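PDB 7CDY: glucose dehydrogenase from Serratia sp. FS14, which belongs to the glucose/sorbosone dehydrogenase family, folds as a beta-propeller and carries a bound calcium ion. Local coordinates for residues G316-E321 and L333-D338; D9-P14 and L26-R31; V4-D9 and D338-K343. All coordinates share one frame; numbering follows the deposited sequence. Where two conformers were deposited one is given.

Interaction 1 (G316-E321 and L333-D338); sequences GERIRE and LTDERD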
loop_
_atom_site.group_PDB
_atom_site.type_symbol
_atom_site.label_atom_id
_atom_site.label_comp_id
_atom_site.label_asym_id
_atom_site.label_seq_id
_atom_site.Cartn_x
_atom_site.Cartn_y
_atom_site.Cartn_z
ATOM N N GLY A 316 13.082 -17.507 2.942
ATOM C CA GLY A 316 12.327 -17.988 1.803
ATOM C C GLY A 316 10.883 -17.542 1.751
ATOM O O GLY A 316 10.087 -18.177 1.056
ATOM N N GLU A 317 10.529 -16.457 2.439
ATOM C CA GLU A 317 9.158 -15.963 2.484
ATOM C C GLU A 317 9.033 -14.641 1.732
ATOM O O GLU A 317 9.856 -13.734 1.902
ATOM C CB GLU A 317 8.705 -15.818 3.938
ATOM C CG GLU A 317 8.635 -17.171 4.646
ATOM C CD GLU A 317 8.410 -17.093 6.147
ATOM O OE1 GLU A 317 7.714 -17.989 6.677
ATOM O OE2 GLU A 317 8.931 -16.180 6.808
ATOM N N ARG A 318 7.996 -14.546 0.902
ATOM C CA ARG A 318 7.656 -13.316 0.198
ATOM C C ARG A 318 7.031 -12.337 1.182
ATOM O O ARG A 318 5.979 -12.626 1.759
ATOM C CB ARG A 318 6.647 -13.649 -0.894
ATOM C CG ARG A 318 7.210 -14.581 -1.966
ATOM C CD ARG A 318 6.101 -15.204 -2.805
ATOM N NE ARG A 318 5.101 -14.233 -3.251
ATOM C CZ ARG A 318 5.243 -13.447 -4.314
ATOM N NH1 ARG A 318 6.350 -13.499 -5.045
ATOM N NH2 ARG A 318 4.279 -12.596 -4.645
ATOM N N ILE A 319 7.660 -11.185 1.395
ATOM C CA ILE A 319 7.188 -10.241 2.409
ATOM C C ILE A 319 6.228 -9.247 1.760
ATOM O O ILE A 319 6.632 -8.433 0.925
ATOM C CB ILE A 319 8.342 -9.542 3.139
ATOM C CG1 ILE A 319 9.293 -10.571 3.778
ATOM C CG2 ILE A 319 7.794 -8.585 4.198
ATOM C CD1 ILE A 319 8.602 -11.630 4.629
ATOM N N ARG A 320 4.955 -9.331 2.143
ATOM C CA ARG A 320 3.873 -8.571 1.533
ATOM C C ARG A 320 3.515 -7.308 2.305
ATOM O O ARG A 320 3.103 -6.303 1.699
ATOM C CB ARG A 320 2.636 -9.477 1.448
ATOM C CG ARG A 320 1.284 -8.797 1.207
ATOM C CD ARG A 320 1.122 -8.218 -0.197
ATOM N NE ARG A 320 1.036 -9.241 -1.235
ATOM C CZ ARG A 320 1.151 -8.989 -2.536
ATOM N NH1 ARG A 320 1.361 -7.751 -2.965
ATOM N NH2 ARG A 320 1.074 -9.978 -3.413
ATOM N N GLU A 321 3.650 -7.329 3.626
ATOM C CA GLU A 321 3.168 -6.243 4.472
ATOM C C GLU A 321 4.166 -6.018 5.592
ATOM O O GLU A 321 4.773 -6.975 6.086
ATOM C CB GLU A 321 1.803 -6.613 5.091
ATOM C CG GLU A 321 1.236 -5.598 6.116
ATOM C CD GLU A 321 0.757 -4.305 5.465
ATOM O OE1 GLU A 321 1.536 -3.671 4.723
ATOM O OE2 GLU A 321 -0.406 -3.902 5.697
ATOM N N LEU A 333 3.447 -9.773 7.060
ATOM C CA LEU A 333 2.662 -10.848 6.468
ATOM C C LEU A 333 3.426 -11.434 5.296
ATOM O O LEU A 333 4.096 -10.703 4.558
ATOM C CB LEU A 333 1.319 -10.346 5.932
ATOM C CG LEU A 333 0.374 -9.730 6.964
ATOM C CD1 LEU A 333 -0.831 -9.054 6.293
ATOM C CD2 LEU A 333 -0.083 -10.767 7.976
ATOM N N THR A 334 3.326 -12.748 5.117
ATOM C CA THR A 334 3.980 -13.423 4.002
ATOM C C THR A 334 2.958 -13.820 2.949
ATOM O O THR A 334 1.852 -14.262 3.278
ATOM C CB THR A 334 4.820 -14.633 4.440
ATOM O OG1 THR A 334 3.961 -15.718 4.825
ATOM C CG2 THR A 334 5.720 -14.264 5.594
ATOM N N ASP A 335 3.327 -13.644 1.678
ATOM C CA ASP A 335 2.393 -13.835 0.561
ATOM C C ASP A 335 2.518 -15.252 0.014
ATOM O O ASP A 335 3.217 -15.518 -0.965
ATOM C CB ASP A 335 2.635 -12.815 -0.543
ATOM C CG ASP A 335 1.722 -13.039 -1.745
ATOM O OD1 ASP A 335 0.593 -13.540 -1.538
ATOM O OD2 ASP A 335 2.134 -12.744 -2.889
ATOM N N GLU A 336 1.793 -16.166 0.647
ATOM C CA GLU A 336 1.745 -17.554 0.212
ATOM C C GLU A 336 0.407 -18.139 0.626
ATOM O O GLU A 336 -0.357 -17.523 1.374
ATOM C CB GLU A 336 2.893 -18.372 0.808
ATOM C CG GLU A 336 2.950 -18.280 2.304
ATOM C CD GLU A 336 4.214 -18.860 2.901
ATOM O OE1 GLU A 336 4.506 -20.050 2.646
ATOM O OE2 GLU A 336 4.911 -18.125 3.636
ATOM N N ARG A 337 0.124 -19.343 0.120
ATOM C CA ARG A 337 -1.114 -20.034 0.473
ATOM C C ARG A 337 -1.190 -20.307 1.973
ATOM O O ARG A 337 -2.236 -20.097 2.604
ATOM C CB ARG A 337 -1.206 -21.340 -0.313
ATOM C CG ARG A 337 -2.605 -21.876 -0.475
ATOM C CD ARG A 337 -2.583 -23.208 -1.180
ATOM N NE ARG A 337 -3.295 -23.177 -2.439
ATOM C CZ ARG A 337 -3.295 -24.164 -3.331
ATOM N NH1 ARG A 337 -3.980 -24.058 -4.466
ATOM N NH2 ARG A 337 -2.609 -25.275 -3.077
ATOM N N ASP A 338 -0.095 -20.795 2.553
ATOM C CA ASP A 338 0.040 -20.918 4.006
ATOM C C ASP A 338 0.762 -19.680 4.537
ATOM O O ASP A 338 1.898 -19.724 5.013
ATOM C CB ASP A 338 0.771 -22.214 4.365
ATOM C CG ASP A 338 0.857 -22.447 5.865
ATOM O OD1 ASP A 338 0.053 -21.868 6.625
ATOM O OD2 ASP A 338 1.751 -23.212 6.291
HETATM O O HOH W 1 -0.882 -11.298 -0.688
#
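Asp335 meets two arginines of 316-321 in a salt-bridge network. Its OD2 accepts from Arg318 NH2 at 2.8 Å, on the anti side of the carboxylate and within the guanidinium plane. The second donor, Arg320 NH2, lies 3.0 Å from Asp335 OD2 and comes from above the carboxylate plane. Arg320 can curl back to it because its chain bends at chi2 and chi3 (70° and 69°). Asp335 OD1 bonds instead to His13 ND1, and a water links it weakly to Arg320 NE. Two donors on one buried oxygen would probably stabilise the charged carboxylate.

The backbone bonds belong to the antiparallel hairpin of strands 319-324 and 330-334, in one sheet of the beta-propeller. Arg320 N gives to Leu333 O at 2.9 Å, and Leu333 N to Glu321 O at 3.2 Å. Two residues, Arg320 and Glu321, thus oppose the single Leu333 in a classic bulge. Beyond the strand end, Asp335 N bonds to Arg318 O at 2.8 Å.

Apolar contacts lie on both faces. The Leu333 and Glu321 side chains run alongside each other, Leu333 CD1 3.8 Å from Glu321 CB. On the face of Ile319 and Thr334, Thr334 CG2 packs against Glu317 CB, whose carboxylate pairs with Arg315.

Interaction 2 (D9-P14 and L26-R31); sequences DGLEHP and LLITER
Glu30 sends CG anti to its carbonyl carbon (chi1 -66°) and then runs extended, which carries its carboxylate to the backbone of Glu12. His13 has the same first torsion (-64°), which turns one ring face to the guanidinium of Arg31. Glu30 OE1 accepts from Glu12 N at 2.8 Å through its anti lone pair, and the bond is nearly straight. A water gives to the same Glu30 OE1 at 2.6 Å and to Gly10 O. Glu30 OE2 is held by Arg36 and Arg34, so both oxygens of this buried carboxylate are satisfied.

Arg31 NH2 sits over one face of the His13 ring, offset toward the rim and 3.7 Å from His13 ND1. The two planes are 19° apart. His13 ND1 is hydrogen-bonded to Asp335 OD1, not to Arg31. In the backbone, Arg31 N bonds to His13 O at 2.9 Å. Pro14 and Glu30 form an antiparallel non-hydrogen-bonded pair. Pro14 CB touches Ile28 CG2 at 4.1 Å. The Leu11 and Ile28 side chains cross at about a right angle, touching through CD1.

The contact lies in the hairpin of strands 3-19 and 26-30. In the same sheet, strand 34-39 flanks 26-30, and strand 339-345 flanks 3-19.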
loop_
_atom_site.group_PDB
_atom_site.type_symbol
_atom_site.label_atom_id
_atom_site.label_comp_id
_atom_site.label_asym_id
_atom_site.label_seq_id
_atom_site.Cartn_x
_atom_site.Cartn_y
_atom_site.Cartn_z
ATOM N N ASP A 9 -0.332 -18.917 11.300
ATOM C CA ASP A 9 -0.197 -19.486 9.966
ATOM C C ASP A 9 -1.577 -19.678 9.343
ATOM O O ASP A 9 -2.583 -19.218 9.895
ATOM C CB ASP A 9 0.579 -20.811 10.016
ATOM C CG ASP A 9 -0.157 -21.900 10.795
ATOM O OD1 ASP A 9 -1.176 -21.618 11.455
ATOM O OD2 ASP A 9 0.296 -23.058 10.741
ATOM N N GLY A 10 -1.634 -20.343 8.193
ATOM C CA GLY A 10 -2.914 -20.653 7.578
ATOM C C GLY A 10 -3.690 -19.462 7.060
ATOM O O GLY A 10 -4.921 -19.519 6.982
ATOM N N LEU A 11 -3.010 -18.376 6.708
ATOM C CA LEU A 11 -3.663 -17.211 6.125
ATOM C C LEU A 11 -3.483 -17.303 4.619
ATOM O O LEU A 11 -2.352 -17.392 4.143
ATOM C CB LEU A 11 -3.017 -15.929 6.638
ATOM C CG LEU A 11 -3.203 -15.643 8.127
ATOM C CD1 LEU A 11 -2.137 -14.686 8.614
ATOM C CD2 LEU A 11 -4.608 -15.094 8.394
ATOM N N GLU A 12 -4.580 -17.293 3.870
ATOM C CA GLU A 12 -4.487 -17.495 2.421
ATOM C C GLU A 12 -4.168 -16.168 1.740
ATOM O O GLU A 12 -5.036 -15.291 1.626
ATOM C CB GLU A 12 -5.767 -18.113 1.863
ATOM C CG GLU A 12 -5.622 -18.487 0.390
ATOM C CD GLU A 12 -6.875 -19.083 -0.219
ATOM O OE1 GLU A 12 -6.781 -19.585 -1.363
ATOM O OE2 GLU A 12 -7.944 -19.051 0.422
ATOM N N HIS A 13 -2.929 -16.014 1.289
ATOM C CA HIS A 13 -2.469 -14.787 0.652
ATOM C C HIS A 13 -2.874 -13.530 1.435
ATOM O O HIS A 13 -3.603 -12.677 0.932
ATOM C CB HIS A 13 -2.930 -14.718 -0.799
ATOM C CG HIS A 13 -2.335 -15.803 -1.642
ATOM N ND1 HIS A 13 -1.037 -15.754 -2.101
ATOM C CD2 HIS A 13 -2.840 -16.989 -2.062
ATOM C CE1 HIS A 13 -0.775 -16.851 -2.791
ATOM N NE2 HIS A 13 -1.851 -17.617 -2.781
ATOM N N PRO A 14 -2.429 -13.411 2.679
ATOM C CA PRO A 14 -2.742 -12.203 3.448
ATOM C C PRO A 14 -2.112 -10.990 2.787
ATOM O O PRO A 14 -1.060 -11.079 2.146
ATOM C CB PRO A 14 -2.120 -12.489 4.818
ATOM C CG PRO A 14 -0.955 -13.405 4.497
ATOM C CD PRO A 14 -1.439 -14.269 3.358
ATOM N N LEU A 26 -5.172 -7.298 16.062
ATOM C CA LEU A 26 -4.791 -6.891 14.718
ATOM C C LEU A 26 -5.869 -7.354 13.748
ATOM O O LEU A 26 -6.375 -8.475 13.862
ATOM C CB LEU A 26 -3.480 -7.586 14.299
ATOM C CG LEU A 26 -2.133 -7.240 14.946
ATOM C CD1 LEU A 26 -2.064 -7.719 16.385
ATOM C CD2 LEU A 26 -1.000 -7.854 14.143
ATOM N N LEU A 27 -6.208 -6.507 12.779
ATOM C CA LEU A 27 -7.028 -6.950 11.666
ATOM C C LEU A 27 -6.116 -7.364 10.522
ATOM O O LEU A 27 -5.073 -6.745 10.298
ATOM C CB LEU A 27 -7.960 -5.826 11.207
ATOM C CG LEU A 27 -9.069 -5.405 12.183
ATOM C CD1 LEU A 27 -9.748 -4.130 11.716
ATOM C CD2 LEU A 27 -10.091 -6.512 12.362
ATOM N N ILE A 28 -6.517 -8.413 9.802
ATOM C CA ILE A 28 -5.742 -8.958 8.692
ATOM C C ILE A 28 -6.692 -9.221 7.542
ATOM O O ILE A 28 -7.744 -9.832 7.741
ATOM C CB ILE A 28 -5.059 -10.287 9.077
ATOM C CG1 ILE A 28 -4.168 -10.107 10.301
ATOM C CG2 ILE A 28 -4.255 -10.847 7.903
ATOM C CD1 ILE A 28 -3.460 -11.380 10.743
ATOM N N THR A 29 -6.317 -8.804 6.336
ATOM C CA THR A 29 -7.050 -9.211 5.150
ATOM C C THR A 29 -6.387 -10.417 4.502
ATOM O O THR A 29 -5.157 -10.521 4.450
ATOM C CB THR A 29 -7.151 -8.081 4.120
ATOM O OG1 THR A 29 -5.834 -7.721 3.679
ATOM C CG2 THR A 29 -7.853 -6.866 4.721
ATOM N N GLU A 30 -7.222 -11.323 4.007
ATOM C CA GLU A 30 -6.801 -12.373 3.089
ATOM C C GLU A 30 -7.313 -11.956 1.719
ATOM O O GLU A 30 -8.515 -11.684 1.556
ATOM C CB GLU A 30 -7.406 -13.718 3.492
ATOM C CG GLU A 30 -6.907 -14.265 4.829
ATOM C CD GLU A 30 -7.635 -15.535 5.213
ATOM O OE1 GLU A 30 -7.084 -16.637 4.975
ATOM O OE2 GLU A 30 -8.772 -15.450 5.701
ATOM N N ARG A 31 -6.404 -11.866 0.751
ATOM C CA ARG A 31 -6.767 -11.384 -0.580
ATOM C C ARG A 31 -7.989 -12.063 -1.187
ATOM O O ARG A 31 -8.788 -11.360 -1.829
ATOM C CB ARG A 31 -5.552 -11.413 -1.528
ATOM C CG ARG A 31 -5.779 -10.652 -2.827
ATOM C CD ARG A 31 -4.523 -10.614 -3.703
ATOM N NE ARG A 31 -4.074 -11.969 -4.021
ATOM C CZ ARG A 31 -2.839 -12.300 -4.383
ATOM N NH1 ARG A 31 -1.897 -11.371 -4.495
ATOM N NH2 ARG A 31 -2.553 -13.567 -4.647
HETATM O O HOH W 2 -7.770 -18.872 6.067
#

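Interaction 3 (V4-D9 and D338-K343); sequences VSQLQD and DGKLLK
A classic beta bulge sets Leu7 and Gln8 against one residue, Leu341, in the antiparallel pairing of strands 3-19 and 339-345. The two strands come from near the two ends of the chain. Their pairing brings N-terminal and C-terminal strands into one propeller sheet, the closure long known as the Velcro of beta-propellers.

The tight part is the backbone and the face of Leu341. Ser5 and Lys343 form a hydrogen-bonded pair, with Ser5 N to Lys343 O at 2.9 Å and Lys343 N to Ser5 O at 2.8 Å. Leu7 N gives to Leu341 O at 2.8 Å. The other bulge residue, Gln8, takes Leu341 N on its O at 3.0 Å. Leu341 CD2 packs on Leu7 CB at 3.9 Å. Leu7 CD1 touches Lys343 CB. Trp38 of strand 34-39 touches Leu7, Gln8 and Leu341, while Tyr331 of strand 330-334 adjoins Leu7 and Lys343.

The face of Gln6 and Leu342 is looser toward its polar end. Gln6 is exposed, and its extended side chain crosses the bent chain of Lys340, with Gln6 OE1 3.3 Å from Lys340 CE. This is a contact of an amide with methylene carbons. Leu342 CD2 adds apolar packing against Val4 CG1. Lys340 bends at chi2 and chi4 (-60° and -61°), which turns NZ back to Asp338 O within its own segment. A weak salt bridge runs from Lys340 NZ to Asp338 OD2. Asp338 OD1 accepts from Gly10 N. The carboxylate of Asp338 also stands near that of Asp9. The like charges would probably repel, an effect that the shared water and Lys340 may temper. This water gives to both, 2.8 Å from Asp9 OD2 and 2.6 Å from Asp338 OD2.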
loop_
_atom_site.group_PDB
_atom_site.type_symbol
_atom_site.label_atom_id
_atom_site.label_comp_id
_atom_site.label_asym_id
_atom_site.label_seq_id
_atom_site.Cartn_x
_atom_site.Cartn_y
_atom_site.Cartn_z
ATOM N N VAL A 4 12.698 -13.587 15.021
ATOM C CA VAL A 4 11.437 -13.795 14.317
ATOM C C VAL A 4 10.589 -14.766 15.121
ATOM O O VAL A 4 11.045 -15.866 15.456
ATOM C CB VAL A 4 11.631 -14.348 12.893
ATOM C CG1 VAL A 4 10.270 -14.538 12.218
ATOM C CG2 VAL A 4 12.525 -13.442 12.080
ATOM N N SER A 5 9.354 -14.370 15.404
ATOM C CA SER A 5 8.358 -15.235 16.015
ATOM C C SER A 5 7.195 -15.368 15.049
ATOM O O SER A 5 6.639 -14.358 14.601
ATOM C CB SER A 5 7.849 -14.623 17.315
ATOM O OG SER A 5 6.914 -15.481 17.941
ATOM N N GLN A 6 6.834 -16.599 14.720
ATOM C CA GLN A 6 5.654 -16.848 13.904
ATOM C C GLN A 6 4.439 -16.832 14.818
ATOM O O GLN A 6 4.303 -17.691 15.696
ATOM C CB GLN A 6 5.782 -18.185 13.181
ATOM C CG GLN A 6 4.565 -18.509 12.333
ATOM C CD GLN A 6 4.742 -19.768 11.525
ATOM O OE1 GLN A 6 5.613 -19.845 10.660
ATOM N NE2 GLN A 6 3.921 -20.764 11.802
ATOM N N LEU A 7 3.558 -15.852 14.631
ATOM C CA LEU A 7 2.385 -15.707 15.482
ATOM C C LEU A 7 1.167 -16.438 14.949
ATOM O O LEU A 7 0.282 -16.794 15.737
ATOM C CB LEU A 7 2.027 -14.228 15.645
ATOM C CG LEU A 7 3.124 -13.304 16.170
ATOM C CD1 LEU A 7 2.603 -11.880 16.277
ATOM C CD2 LEU A 7 3.636 -13.802 17.518
ATOM N N GLN A 8 1.085 -16.651 13.639
ATOM C CA GLN A 8 -0.094 -17.254 13.042
ATOM C C GLN A 8 0.285 -17.802 11.676
ATOM O O GLN A 8 1.118 -17.215 10.981
ATOM C CB GLN A 8 -1.223 -16.222 12.895
ATOM C CG GLN A 8 -2.522 -16.791 12.353
ATOM C CD GLN A 8 -3.122 -17.832 13.277
ATOM O OE1 GLN A 8 -3.275 -17.599 14.467
ATOM N NE2 GLN A 8 -3.463 -18.987 12.722
ATOM N N ASP A 9 -0.332 -18.917 11.300
ATOM C CA ASP A 9 -0.197 -19.486 9.966
ATOM C C ASP A 9 -1.577 -19.678 9.343
ATOM O O ASP A 9 -2.583 -19.218 9.895
ATOM C CB ASP A 9 0.579 -20.811 10.016
ATOM C CG ASP A 9 -0.157 -21.900 10.795
ATOM O OD1 ASP A 9 -1.176 -21.618 11.455
ATOM O OD2 ASP A 9 0.296 -23.058 10.741
ATOM N N ASP A 338 -0.095 -20.795 2.553
ATOM C CA ASP A 338 0.040 -20.918 4.006
ATOM C C ASP A 338 0.762 -19.680 4.537
ATOM O O ASP A 338 1.898 -19.724 5.013
ATOM C CB ASP A 338 0.771 -22.214 4.365
ATOM C CG ASP A 338 0.857 -22.447 5.865
ATOM O OD1 ASP A 338 0.053 -21.868 6.625
ATOM O OD2 ASP A 338 1.751 -23.212 6.291
ATOM N N GLY A 339 0.068 -18.548 4.428
ATOM C CA GLY A 339 0.666 -17.280 4.793
ATOM C C GLY A 339 0.812 -17.132 6.291
ATOM O O GLY A 339 0.039 -17.690 7.074
ATOM N N LYS A 340 1.806 -16.343 6.686
ATOM C CA LYS A 340 2.199 -16.199 8.079
ATOM C C LYS A 340 2.111 -14.746 8.537
ATOM O O LYS A 340 2.333 -13.810 7.756
ATOM C CB LYS A 340 3.650 -16.670 8.292
ATOM C CG LYS A 340 4.000 -18.039 7.692
ATOM C CD LYS A 340 3.161 -19.167 8.260
ATOM C CE LYS A 340 3.805 -20.534 7.984
ATOM N NZ LYS A 340 3.924 -20.793 6.520
ATOM N N LEU A 341 1.812 -14.577 9.827
ATOM C CA LEU A 341 2.011 -13.330 10.549
ATOM C C LEU A 341 3.283 -13.487 11.375
ATOM O O LEU A 341 3.387 -14.423 12.180
ATOM C CB LEU A 341 0.817 -13.066 11.471
ATOM C CG LEU A 341 0.928 -11.895 12.450
ATOM C CD1 LEU A 341 0.938 -10.560 11.716
ATOM C CD2 LEU A 341 -0.235 -11.959 13.445
ATOM N N LEU A 342 4.247 -12.591 11.173
ATOM C CA LEU A 342 5.543 -12.657 11.839
ATOM C C LEU A 342 5.769 -11.423 12.696
ATOM O O LEU A 342 5.428 -10.302 12.299
ATOM C CB LEU A 342 6.683 -12.713 10.818
ATOM C CG LEU A 342 6.614 -13.826 9.777
ATOM C CD1 LEU A 342 7.774 -13.703 8.799
ATOM C CD2 LEU A 342 6.600 -15.202 10.438
ATOM N N LYS A 343 6.391 -11.627 13.850
ATOM C CA LYS A 343 6.813 -10.552 14.737
ATOM C C LYS A 343 8.339 -10.517 14.723
ATOM O O LYS A 343 8.991 -11.528 15.018
ATOM C CB LYS A 343 6.285 -10.822 16.144
ATOM C CG LYS A 343 6.625 -9.778 17.180
ATOM C CD LYS A 343 6.027 -10.204 18.517
ATOM C CE LYS A 343 6.693 -9.526 19.690
ATOM N NZ LYS A 343 6.112 -9.976 20.988
HETATM O O HOH W 3 2.049 -23.969 8.796
#

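How the interactions relate
From the N terminus, the chain first runs through 4-9, the opening side of interaction 3. The same strand, 3-19, carries 9-14, and the chain turns back through 26-31, so interaction 2 closes a short hairpin. Much later, 316-321 and 333-338 close a second hairpin in interaction 1. Only then does 338-343 return to 4-9 and close interaction 3, whose long loop encloses the other two. Interactions 1 and 2 follow in series, and none cross. Asp9 is common to interactions 2 and 3, and Asp338 to interactions 1 and 3. Gly10 N gives to Asp338 OD1, and Gly339 N to Leu11 O, joining neighbouring contacts. All three lie in one sheet.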